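Local coordinates for Rho-class glutathione S-transferase (Laternula elliptica, PDB 3QAV), which binds glutathione and probably transfers it to electrophilic substrates, at residues L43-E47 with K48-Y52; S126-S129 with T130-E134; K224-P227 with P228-E232; L107-D111 with T112-A116. One frame throughout, in Å; residues are numbered along the deposited sequence.

Contact 1 (L43-E47 with K48-Y52); sequences LVLQE and KKIDY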
loop_
_atom_site.group_PDB
_atom_site.type_symbol
_atom_site.label_atom_id
_atom_site.label_comp_id
_atom_site.label_asym_id
_atom_site.label_seq_id
_atom_site.Cartn_x
_atom_site.Cartn_y
_atom_site.Cartn_z
ATOM N N LEU A 43 17.565 0.586 -3.524
ATOM C CA LEU A 43 17.732 1.983 -3.902
ATOM C C LEU A 43 17.914 2.868 -2.680
ATOM O O LEU A 43 18.758 3.755 -2.674
ATOM C CB LEU A 43 16.529 2.468 -4.721
ATOM C CG LEU A 43 16.518 2.069 -6.197
ATOM C CD1 LEU A 43 15.314 2.690 -6.881
ATOM C CD2 LEU A 43 17.800 2.557 -6.864
ATOM N N VAL A 44 17.108 2.643 -1.651
ATOM C CA VAL A 44 17.231 3.434 -0.428
ATOM C C VAL A 44 18.618 3.235 0.185
ATOM O O VAL A 44 19.273 4.196 0.568
ATOM C CB VAL A 44 16.172 3.029 0.619
ATOM C CG1 VAL A 44 16.467 3.714 1.955
ATOM C CG2 VAL A 44 14.796 3.408 0.132
ATOM N N LEU A 45 19.055 1.982 0.281
ATOM C CA LEU A 45 20.366 1.676 0.845
ATOM C C LEU A 45 21.494 2.336 0.046
ATOM O O LEU A 45 22.394 2.941 0.621
ATOM C CB LEU A 45 20.590 0.158 0.882
ATOM C CG LEU A 45 19.784 -0.657 1.901
ATOM C CD1 LEU A 45 19.878 -2.146 1.546
ATOM C CD2 LEU A 45 20.309 -0.392 3.312
ATOM N N GLN A 46 21.435 2.210 -1.279
ATOM C CA GLN A 46 22.446 2.787 -2.156
ATOM C C GLN A 46 22.435 4.314 -2.086
ATOM O O GLN A 46 23.479 4.939 -1.919
ATOM C CB GLN A 46 22.204 2.350 -3.601
ATOM C CG GLN A 46 22.458 0.872 -3.898
ATOM C CD GLN A 46 23.933 0.510 -3.933
ATOM O OE1 GLN A 46 24.753 1.261 -4.458
ATOM N NE2 GLN A 46 24.271 -0.654 -3.393
ATOM N N GLU A 47 21.255 4.912 -2.217
ATOM C CA GLU A 47 21.143 6.367 -2.178
ATOM C C GLU A 47 21.692 6.941 -0.876
ATOM O O GLU A 47 22.383 7.960 -0.881
ATOM C CB GLU A 47 19.683 6.788 -2.350
ATOM C CG GLU A 47 19.161 6.612 -3.763
ATOM C CD GLU A 47 19.699 7.667 -4.712
ATOM O OE1 GLU A 47 19.607 7.466 -5.938
ATOM O OE2 GLU A 47 20.203 8.702 -4.229
ATOM N N LYS A 48 21.383 6.286 0.237
ATOM C CA LYS A 48 21.847 6.753 1.540
ATOM C C LYS A 48 23.266 6.281 1.834
ATOM O O LYS A 48 23.815 6.572 2.892
ATOM C CB LYS A 48 20.884 6.278 2.635
ATOM C CG LYS A 48 19.438 6.664 2.357
ATOM C CD LYS A 48 18.478 6.115 3.397
ATOM C CE LYS A 48 18.584 6.850 4.717
ATOM N NZ LYS A 48 18.181 8.282 4.643
ATOM N N LYS A 49 23.846 5.547 0.887
ATOM C CA LYS A 49 25.211 5.030 1.000
ATOM C C LYS A 49 25.447 4.080 2.176
ATOM O O LYS A 49 26.574 3.952 2.651
ATOM C CB LYS A 49 26.214 6.185 1.100
ATOM C CG LYS A 49 26.105 7.241 0.007
ATOM C CD LYS A 49 27.306 8.179 0.050
ATOM C CE LYS A 49 27.194 9.317 -0.951
ATOM N NZ LYS A 49 26.162 10.323 -0.561
ATOM N N ILE A 50 24.398 3.413 2.646
ATOM C CA ILE A 50 24.542 2.480 3.765
ATOM C C ILE A 50 25.179 1.167 3.316
ATOM O O ILE A 50 24.739 0.555 2.342
ATOM C CB ILE A 50 23.170 2.174 4.415
ATOM C CG1 ILE A 50 22.566 3.464 4.973
ATOM C CG2 ILE A 50 23.326 1.131 5.509
ATOM C CD1 ILE A 50 21.127 3.330 5.402
ATOM N N ASP A 51 26.216 0.735 4.024
ATOM C CA ASP A 51 26.886 -0.513 3.686
ATOM C C ASP A 51 26.007 -1.657 4.191
ATOM O O ASP A 51 25.553 -1.630 5.337
ATOM C CB ASP A 51 28.260 -0.583 4.359
ATOM C CG ASP A 51 29.167 -1.634 3.732
ATOM O OD1 ASP A 51 30.089 -2.114 4.428
ATOM O OD2 ASP A 51 28.969 -1.970 2.542
ATOM N N TYR A 52 25.773 -2.659 3.346
ATOM C CA TYR A 52 24.932 -3.789 3.735
ATOM C C TYR A 52 25.362 -5.113 3.120
ATOM O O TYR A 52 26.029 -5.140 2.087
ATOM C CB TYR A 52 23.474 -3.532 3.336
ATOM C CG TYR A 52 23.261 -3.411 1.838
ATOM C CD1 TYR A 52 23.394 -2.187 1.191
ATOM C CD2 TYR A 52 22.953 -4.530 1.066
ATOM C CE1 TYR A 52 23.222 -2.078 -0.181
ATOM C CE2 TYR A 52 22.785 -4.432 -0.311
ATOM C CZ TYR A 52 22.919 -3.203 -0.928
ATOM O OH TYR A 52 22.740 -3.095 -2.291
#

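Contact 2 (S126-S129 with T130-E134); sequences SNIS and TNVME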
loop_
_atom_site.group_PDB
_atom_site.type_symbol
_atom_site.label_atom_id
_atom_site.label_comp_id
_atom_site.label_asym_id
_atom_site.label_seq_id
_atom_site.Cartn_x
_atom_site.Cartn_y
_atom_site.Cartn_z
ATOM N N SER A 126 0.849 2.788 -5.917
ATOM C CA SER A 126 0.200 1.482 -5.872
ATOM C C SER A 126 -0.840 1.346 -6.983
ATOM O O SER A 126 -1.124 0.240 -7.432
ATOM C CB SER A 126 -0.469 1.248 -4.515
ATOM O OG SER A 126 -1.738 1.872 -4.458
ATOM N N ASN A 127 -1.410 2.469 -7.413
ATOM C CA ASN A 127 -2.403 2.478 -8.492
ATOM C C ASN A 127 -1.807 2.020 -9.815
ATOM O O ASN A 127 -2.530 1.606 -10.716
ATOM C CB ASN A 127 -2.969 3.881 -8.702
ATOM C CG ASN A 127 -3.914 4.296 -7.611
ATOM O OD1 ASN A 127 -4.898 3.609 -7.336
ATOM N ND2 ASN A 127 -3.633 5.434 -6.982
ATOM N N ILE A 128 -0.491 2.130 -9.944
ATOM C CA ILE A 128 0.175 1.724 -11.165
ATOM C C ILE A 128 0.110 0.215 -11.265
ATOM O O ILE A 128 -0.165 -0.328 -12.331
ATOM C CB ILE A 128 1.642 2.192 -11.184
ATOM C CG1 ILE A 128 1.688 3.726 -11.148
ATOM C CG2 ILE A 128 2.356 1.642 -12.430
ATOM C CD1 ILE A 128 3.093 4.305 -11.040
ATOM N N SER A 129 0.360 -0.460 -10.148
ATOM C CA SER A 129 0.302 -1.915 -10.114
ATOM C C SER A 129 -1.087 -2.374 -10.542
ATOM O O SER A 129 -1.234 -3.208 -11.424
ATOM C CB SER A 129 0.569 -2.436 -8.698
ATOM O OG SER A 129 1.874 -2.117 -8.259
ATOM N N THR A 130 -2.105 -1.811 -9.907
ATOM C CA THR A 130 -3.477 -2.185 -10.197
ATOM C C THR A 130 -3.991 -1.794 -11.578
ATOM O O THR A 130 -4.542 -2.627 -12.294
ATOM C CB THR A 130 -4.426 -1.599 -9.144
ATOM O OG1 THR A 130 -4.354 -0.170 -9.184
ATOM C CG2 THR A 130 -4.034 -2.081 -7.757
ATOM N N ASN A 131 -3.808 -0.536 -11.965
ATOM C CA ASN A 131 -4.315 -0.081 -13.254
ATOM C C ASN A 131 -3.448 -0.395 -14.467
ATOM O O ASN A 131 -3.964 -0.541 -15.572
ATOM C CB ASN A 131 -4.609 1.419 -13.202
ATOM C CG ASN A 131 -5.565 1.779 -12.082
ATOM O OD1 ASN A 131 -6.493 1.028 -11.783
ATOM N ND2 ASN A 131 -5.350 2.937 -11.461
ATOM N N VAL A 132 -2.137 -0.503 -14.280
ATOM C CA VAL A 132 -1.271 -0.799 -15.411
ATOM C C VAL A 132 -0.864 -2.264 -15.514
ATOM O O VAL A 132 -1.015 -2.874 -16.569
ATOM C CB VAL A 132 0.011 0.051 -15.389
ATOM C CG1 VAL A 132 0.852 -0.259 -16.606
ATOM C CG2 VAL A 132 -0.339 1.521 -15.367
ATOM N N MET A 133 -0.354 -2.835 -14.428
ATOM C CA MET A 133 0.082 -4.227 -14.467
ATOM C C MET A 133 -1.046 -5.227 -14.703
ATOM O O MET A 133 -0.792 -6.376 -15.062
ATOM C CB MET A 133 0.845 -4.589 -13.190
ATOM C CG MET A 133 2.080 -3.726 -12.942
ATOM S SD MET A 133 3.038 -3.354 -14.437
ATOM C CE MET A 133 3.854 -4.946 -14.746
ATOM N N GLU A 134 -2.288 -4.794 -14.509
ATOM C CA GLU A 134 -3.437 -5.670 -14.726
ATOM C C GLU A 134 -3.581 -5.983 -16.212
ATOM O O GLU A 134 -4.137 -7.013 -16.591
ATOM C CB GLU A 134 -4.719 -5.009 -14.209
ATOM C CG GLU A 134 -5.256 -5.607 -12.911
ATOM C CD GLU A 134 -5.880 -6.982 -13.109
ATOM O OE1 GLU A 134 -6.921 -7.071 -13.799
ATOM O OE2 GLU A 134 -5.331 -7.974 -12.577
#

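Contact 3 (K224-P227 with P228-E232); sequences KTMP and PHWAE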
loop_
_atom_site.group_PDB
_atom_site.type_symbol
_atom_site.label_atom_id
_atom_site.label_comp_id
_atom_site.label_asym_id
_atom_site.label_seq_id
_atom_site.Cartn_x
_atom_site.Cartn_y
_atom_site.Cartn_z
ATOM N N LYS A 224 23.450 0.458 -10.615
ATOM C CA LYS A 224 23.921 -0.567 -9.691
ATOM C C LYS A 224 22.836 -1.548 -9.244
ATOM O O LYS A 224 23.132 -2.675 -8.850
ATOM C CB LYS A 224 24.515 0.084 -8.438
ATOM C CG LYS A 224 25.736 0.949 -8.678
ATOM C CD LYS A 224 26.335 1.422 -7.350
ATOM C CE LYS A 224 27.735 1.997 -7.531
ATOM N NZ LYS A 224 27.750 3.146 -8.477
ATOM N N THR A 225 21.580 -1.131 -9.300
ATOM C CA THR A 225 20.521 -2.016 -8.852
ATOM C C THR A 225 19.582 -2.568 -9.916
ATOM O O THR A 225 18.497 -3.036 -9.590
ATOM C CB THR A 225 19.694 -1.326 -7.770
ATOM O OG1 THR A 225 19.211 -0.074 -8.276
ATOM C CG2 THR A 225 20.557 -1.087 -6.524
ATOM N N MET A 226 19.984 -2.517 -11.184
ATOM C CA MET A 226 19.128 -3.064 -12.233
ATOM C C MET A 226 18.959 -4.550 -11.909
ATOM O O MET A 226 19.892 -5.189 -11.415
ATOM C CB MET A 226 19.781 -2.909 -13.616
ATOM C CG MET A 226 19.916 -1.462 -14.129
ATOM S SD MET A 226 18.333 -0.624 -14.404
ATOM C CE MET A 226 17.710 -1.510 -15.836
ATOM N N PRO A 227 17.762 -5.111 -12.148
ATOM C CA PRO A 227 17.505 -6.532 -11.874
ATOM C C PRO A 227 18.535 -7.390 -12.610
ATOM O O PRO A 227 18.581 -7.398 -13.840
ATOM C CB PRO A 227 16.094 -6.733 -12.419
ATOM C CG PRO A 227 15.449 -5.403 -12.143
ATOM C CD PRO A 227 16.525 -4.422 -12.566
ATOM N N PRO A 228 19.370 -8.129 -11.868
ATOM C CA PRO A 228 20.391 -8.971 -12.495
ATOM C C PRO A 228 19.997 -9.899 -13.636
ATOM O O PRO A 228 20.780 -10.068 -14.568
ATOM C CB PRO A 228 21.000 -9.731 -11.311
ATOM C CG PRO A 228 19.967 -9.623 -10.232
ATOM C CD PRO A 228 19.437 -8.236 -10.403
ATOM N N HIS A 229 18.800 -10.481 -13.594
ATOM C CA HIS A 229 18.412 -11.420 -14.652
ATOM C C HIS A 229 17.941 -10.829 -15.971
ATOM O O HIS A 229 17.807 -11.556 -16.951
ATOM C CB HIS A 229 17.363 -12.429 -14.142
ATOM C CG HIS A 229 15.940 -11.977 -14.292
ATOM N ND1 HIS A 229 15.302 -11.191 -13.357
ATOM C CD2 HIS A 229 15.020 -12.237 -15.252
ATOM C CE1 HIS A 229 14.049 -10.991 -13.729
ATOM N NE2 HIS A 229 13.852 -11.615 -14.875
ATOM N N TRP A 230 17.706 -9.521 -16.008
ATOM C CA TRP A 230 17.241 -8.867 -17.231
ATOM C C TRP A 230 18.270 -8.818 -18.364
ATOM O O TRP A 230 17.918 -8.918 -19.540
ATOM C CB TRP A 230 16.789 -7.433 -16.929
ATOM C CG TRP A 230 15.486 -7.322 -16.176
ATOM C CD1 TRP A 230 14.709 -8.345 -15.711
ATOM C CD2 TRP A 230 14.818 -6.112 -15.810
ATOM N NE1 TRP A 230 13.595 -7.847 -15.078
ATOM C CE2 TRP A 230 13.637 -6.478 -15.124
ATOM C CE3 TRP A 230 15.100 -4.752 -15.996
ATOM C CZ2 TRP A 230 12.736 -5.527 -14.622
ATOM C CZ3 TRP A 230 14.202 -3.808 -15.498
ATOM C CH2 TRP A 230 13.036 -4.203 -14.821
ATOM N N ALA A 231 19.537 -8.657 -18.011
ATOM C CA ALA A 231 20.592 -8.562 -19.011
ATOM C C ALA A 231 20.608 -9.714 -20.011
ATOM O O ALA A 231 20.681 -9.487 -21.217
ATOM C CB ALA A 231 21.945 -8.460 -18.322
ATOM N N GLU A 232 20.521 -10.943 -19.509
ATOM C CA GLU A 232 20.567 -12.132 -20.359
ATOM C C GLU A 232 19.224 -12.805 -20.629
ATOM O O GLU A 232 19.180 -13.927 -21.128
ATOM C CB GLU A 232 21.520 -13.166 -19.745
ATOM C CG GLU A 232 22.953 -12.689 -19.615
ATOM C CD GLU A 232 23.597 -12.438 -20.961
ATOM O OE1 GLU A 232 22.886 -12.510 -21.987
ATOM O OE2 GLU A 232 24.813 -12.161 -20.994
HETATM O O HOH W 1 20.322 -7.012 -16.016
#

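Contact 4 (L107-D111 with T112-A116); sequences LFPSD and TTIRA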
loop_
_atom_site.group_PDB
_atom_site.type_symbol
_atom_site.label_atom_id
_atom_site.label_comp_id
_atom_site.label_asym_id
_atom_site.label_seq_id
_atom_site.Cartn_x
_atom_site.Cartn_y
_atom_site.Cartn_z
ATOM N N LEU A 107 15.908 11.228 2.389
ATOM C CA LEU A 107 15.182 11.029 1.142
ATOM C C LEU A 107 13.867 11.793 1.207
ATOM O O LEU A 107 12.999 11.638 0.346
ATOM C CB LEU A 107 14.928 9.535 0.886
ATOM C CG LEU A 107 16.201 8.730 0.582
ATOM C CD1 LEU A 107 15.864 7.278 0.246
ATOM C CD2 LEU A 107 16.938 9.377 -0.593
ATOM N N PHE A 108 13.723 12.601 2.253
ATOM C CA PHE A 108 12.549 13.451 2.444
ATOM C C PHE A 108 13.062 14.864 2.751
ATOM O O PHE A 108 14.078 15.024 3.438
ATOM C CB PHE A 108 11.712 13.016 3.649
ATOM C CG PHE A 108 10.844 11.816 3.413
ATOM C CD1 PHE A 108 11.344 10.532 3.582
ATOM C CD2 PHE A 108 9.502 11.977 3.091
ATOM C CE1 PHE A 108 10.521 9.422 3.441
ATOM C CE2 PHE A 108 8.668 10.878 2.946
ATOM C CZ PHE A 108 9.179 9.592 3.124
ATOM N N PRO A 109 12.383 15.903 2.234
ATOM C CA PRO A 109 12.833 17.268 2.523
ATOM C C PRO A 109 12.419 17.554 3.968
ATOM O O PRO A 109 11.791 16.708 4.601
ATOM C CB PRO A 109 12.064 18.104 1.506
ATOM C CG PRO A 109 10.798 17.320 1.321
ATOM C CD PRO A 109 11.311 15.910 1.224
ATOM N N SER A 110 12.746 18.727 4.494
ATOM C CA SER A 110 12.395 19.026 5.886
ATOM C C SER A 110 11.019 19.661 6.069
ATOM O O SER A 110 10.347 19.428 7.074
ATOM C CB SER A 110 13.467 19.922 6.525
ATOM O OG SER A 110 13.551 21.183 5.877
ATOM N N ASP A 111 10.590 20.455 5.097
ATOM C CA ASP A 111 9.296 21.111 5.195
ATOM C C ASP A 111 8.162 20.089 5.186
ATOM O O ASP A 111 7.982 19.334 4.223
ATOM C CB ASP A 111 9.134 22.114 4.049
ATOM C CG ASP A 111 7.850 22.918 4.143
ATOM O OD1 ASP A 111 7.807 24.021 3.563
ATOM O OD2 ASP A 111 6.881 22.454 4.779
ATOM N N THR A 112 7.403 20.088 6.278
ATOM C CA THR A 112 6.275 19.191 6.482
ATOM C C THR A 112 5.276 19.221 5.335
ATOM O O THR A 112 4.725 18.192 4.953
ATOM C CB THR A 112 5.543 19.548 7.796
ATOM O OG1 THR A 112 6.415 19.291 8.904
ATOM C CG2 THR A 112 4.285 18.725 7.950
ATOM N N THR A 113 5.030 20.407 4.797
ATOM C CA THR A 113 4.098 20.542 3.693
ATOM C C THR A 113 4.626 19.831 2.452
ATOM O O THR A 113 3.886 19.123 1.778
ATOM C CB THR A 113 3.842 22.022 3.378
ATOM O OG1 THR A 113 3.134 22.613 4.476
ATOM C CG2 THR A 113 3.024 22.169 2.099
ATOM N N ILE A 114 5.909 20.007 2.162
ATOM C CA ILE A 114 6.505 19.366 1.000
ATOM C C ILE A 114 6.597 17.851 1.222
ATOM O O ILE A 114 6.385 17.072 0.291
ATOM C CB ILE A 114 7.903 19.941 0.696
ATOM C CG1 ILE A 114 7.804 21.461 0.493
ATOM C CG2 ILE A 114 8.468 19.293 -0.571
ATOM C CD1 ILE A 114 9.134 22.131 0.172
ATOM N N ARG A 115 6.895 17.441 2.453
ATOM C CA ARG A 115 6.987 16.021 2.788
ATOM C C ARG A 115 5.652 15.343 2.514
ATOM O O ARG A 115 5.603 14.192 2.076
ATOM C CB ARG A 115 7.340 15.828 4.266
ATOM C CG ARG A 115 8.747 16.229 4.655
ATOM C CD ARG A 115 8.901 16.218 6.174
ATOM N NE ARG A 115 8.833 14.866 6.717
ATOM C CZ ARG A 115 9.886 14.071 6.869
ATOM N NH1 ARG A 115 9.729 12.850 7.364
ATOM N NH2 ARG A 115 11.099 14.504 6.547
ATOM N N ALA A 116 4.572 16.067 2.783
ATOM C CA ALA A 116 3.231 15.546 2.563
ATOM C C ALA A 116 3.056 15.153 1.093
ATOM O O ALA A 116 2.439 14.131 0.783
ATOM C CB ALA A 116 2.190 16.586 2.965
#

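Contact 1 (L43-E47 with K48-Y52)
A Schellman motif ends helix 36-47 here, where L45, Q46 and V44 meet the residues that lead into strand 53-56 of the thioredoxin-like N-terminal domain. K49 leaves the helix with positive phi (61°). Two backbone bonds then run back into the last turn. I50 N gives to L45 O at 2.9 Å, and K49 N gives to Q46 O at 2.9 Å. The second donor stands well above the carbonyl plane of Q46. One residue earlier, K48 N still makes an ordinary helical bond to V44 O.

V44 and K48 run side by side, and V44 CG1 presses tightly on K48 CD at 3.4 Å. The K48 chain then bends away, and NZ reaches E99 and V105 O. E47 also turns outward, to R219 and T221. L45 divides its branches. L45 CD2 packs on I50 CB at 4.0 Å, while L45 CD1 sits over the centre of the Y52 ring, 3.6 Å from its centroid, as a CH-pi contact. Y52 has CG between its backbone N and carbonyl carbon (chi1 63°), which swings the ring back against the helix end. The Q46 chain is bent at chi2, and its amide stands nearly perpendicular to the ring. From the ring edge, Q46 NE2 gives a hydrogen bond to Y52 OH at 3.1 Å, with the hydroxyl almost in the amide plane.

Contact 2 (S126-S129 with T130-E134)
N131 folds back on N127 across one turn of helix 126-131. N131 CB lies 3.2 Å from N127 O, and CG is about as near. N131 ND2 passes alongside N127 CB at 3.8 Å. It also lies close to N127 O, at too poor an angle for a bond; OD1 is farther. ND2 instead bonds E161 of helix 148-172. CG is anti to the carbonyl carbon (chi1 -56°), which lays the amide along this turn. Replacing N131 by alanine removes the amide and would probably leave E161 without this hydrogen-bond donor.

N127 O accepts twice from the same face of its carbonyl plane. N131 N bonds N127 O at 2.8 Å, and T130 OG1 bonds N127 O at 3.0 Å from above the plane. V132 N reaches I128 O at 2.8 Å, and M133 N reaches I128 O at 3.3 Å, in the carbonyl plane. The M133 bond spans five residues and marks the change of course between helices 126-131 and 133-141. The I128 and V132 CG2 methyls lie 4.0 Å apart.

I128 faces M191 of helix 183-197, and V132 faces L162 of helix 148-172. The joint lies against both long helices, and N127 touches R75 of the second subunit.

Contact 3 (K224-P227 with P228-E232)
P227 sets its CB-CG-CD edge over one face of the W230 indole in a CH-pi contact, with its ring tilted. This lies in the loop after helix 220-224. P227 CG stands 3.5 Å from the centroid of the W230 six-membered ring and only 7° off its normal. CB leans toward the pyrrole side of the same face, and P227 CD lies 3.7 Å from W230 CE3. W230 holds CG anti to its carbonyl carbon (chi1 -72°), which turns the indole back over the proline. M226 crosses W230 at about a right angle, and M226 CE meets W230 CE3 obliquely at 4.2 Å.

W230 N gives a hydrogen bond to P227 O at 3.2 Å, from above the carbonyl plane. A water gives to P227 O at 2.8 Å and accepts a weak bond from A231 N. P227 also touches W39 of helix 36-47, and its side chain is about 8 Å from that of S35, which binds glutathione. H229 ND1 bonds S33.

Proline C-H groups, chiefly that of CG, meet the electron-rich indole face, and R197 adds a cation-pi contact. P227 and P228 have no N-H to give; P227 O accepts twice.

Contact 4 (L107-D111 with T112-A116)
R115 reaches back from the first turn of helix 112-124 to F108 and P109 in the preceding loop. Its chain runs extended through chi2 and then bends at chi3 (68°), which brings the guanidinium beside the loop backbone. R115 NH2 gives a hydrogen bond to P109 O at 3.0 Å, close to the line of the carbonyl. F108 lies over one guanidinium face, planes 27° apart, with F108 CB 3.3 Å from R115 NH2. R115 NE makes a salt bridge with E100 of the second subunit. A leucine in its place would probably leave both P109 O and that glutamate without this partner.

D111 turns its carboxylate toward the helix start, with CG anti to the backbone N (chi1 -176°). D111 OD2 accepts from T113 N at 2.8 Å, on its anti side and tilted out of the carboxylate plane. D111 O takes R115 N at 2.8 Å. I114 CG2 meets P109 CG at 3.6 Å, and I114 CG1 lies 3.9 Å from D111 CB.

T112 and A116 pack on Y97 of the second subunit, at the dimer interface. D111 is an aspartate N-cap of helix 112-124, and R115 ties the preceding loop to its first turn.

Overall arrangement
The four contacts follow one another along the chain; none nests within another or crosses it. Contact 1 comes first and turns helix 36-47 toward strand 53-56 in the N-terminal domain. Contact 4 is next and closes the loop between helix 91-101 and helix 112-124. Its L107 packs against V44, E47 and K48 of contact 1. Contact 2 follows at the joint of helices 126-131 and 133-141. It lies across the chain's centre from contact 1, about 27 Å between centres. Contact 3 comes last, after helix 220-224, and packs K224 and T225 on Q46 and L43. The segment after helix 220-224 thereby meets helix 36-47 of the N-terminal domain.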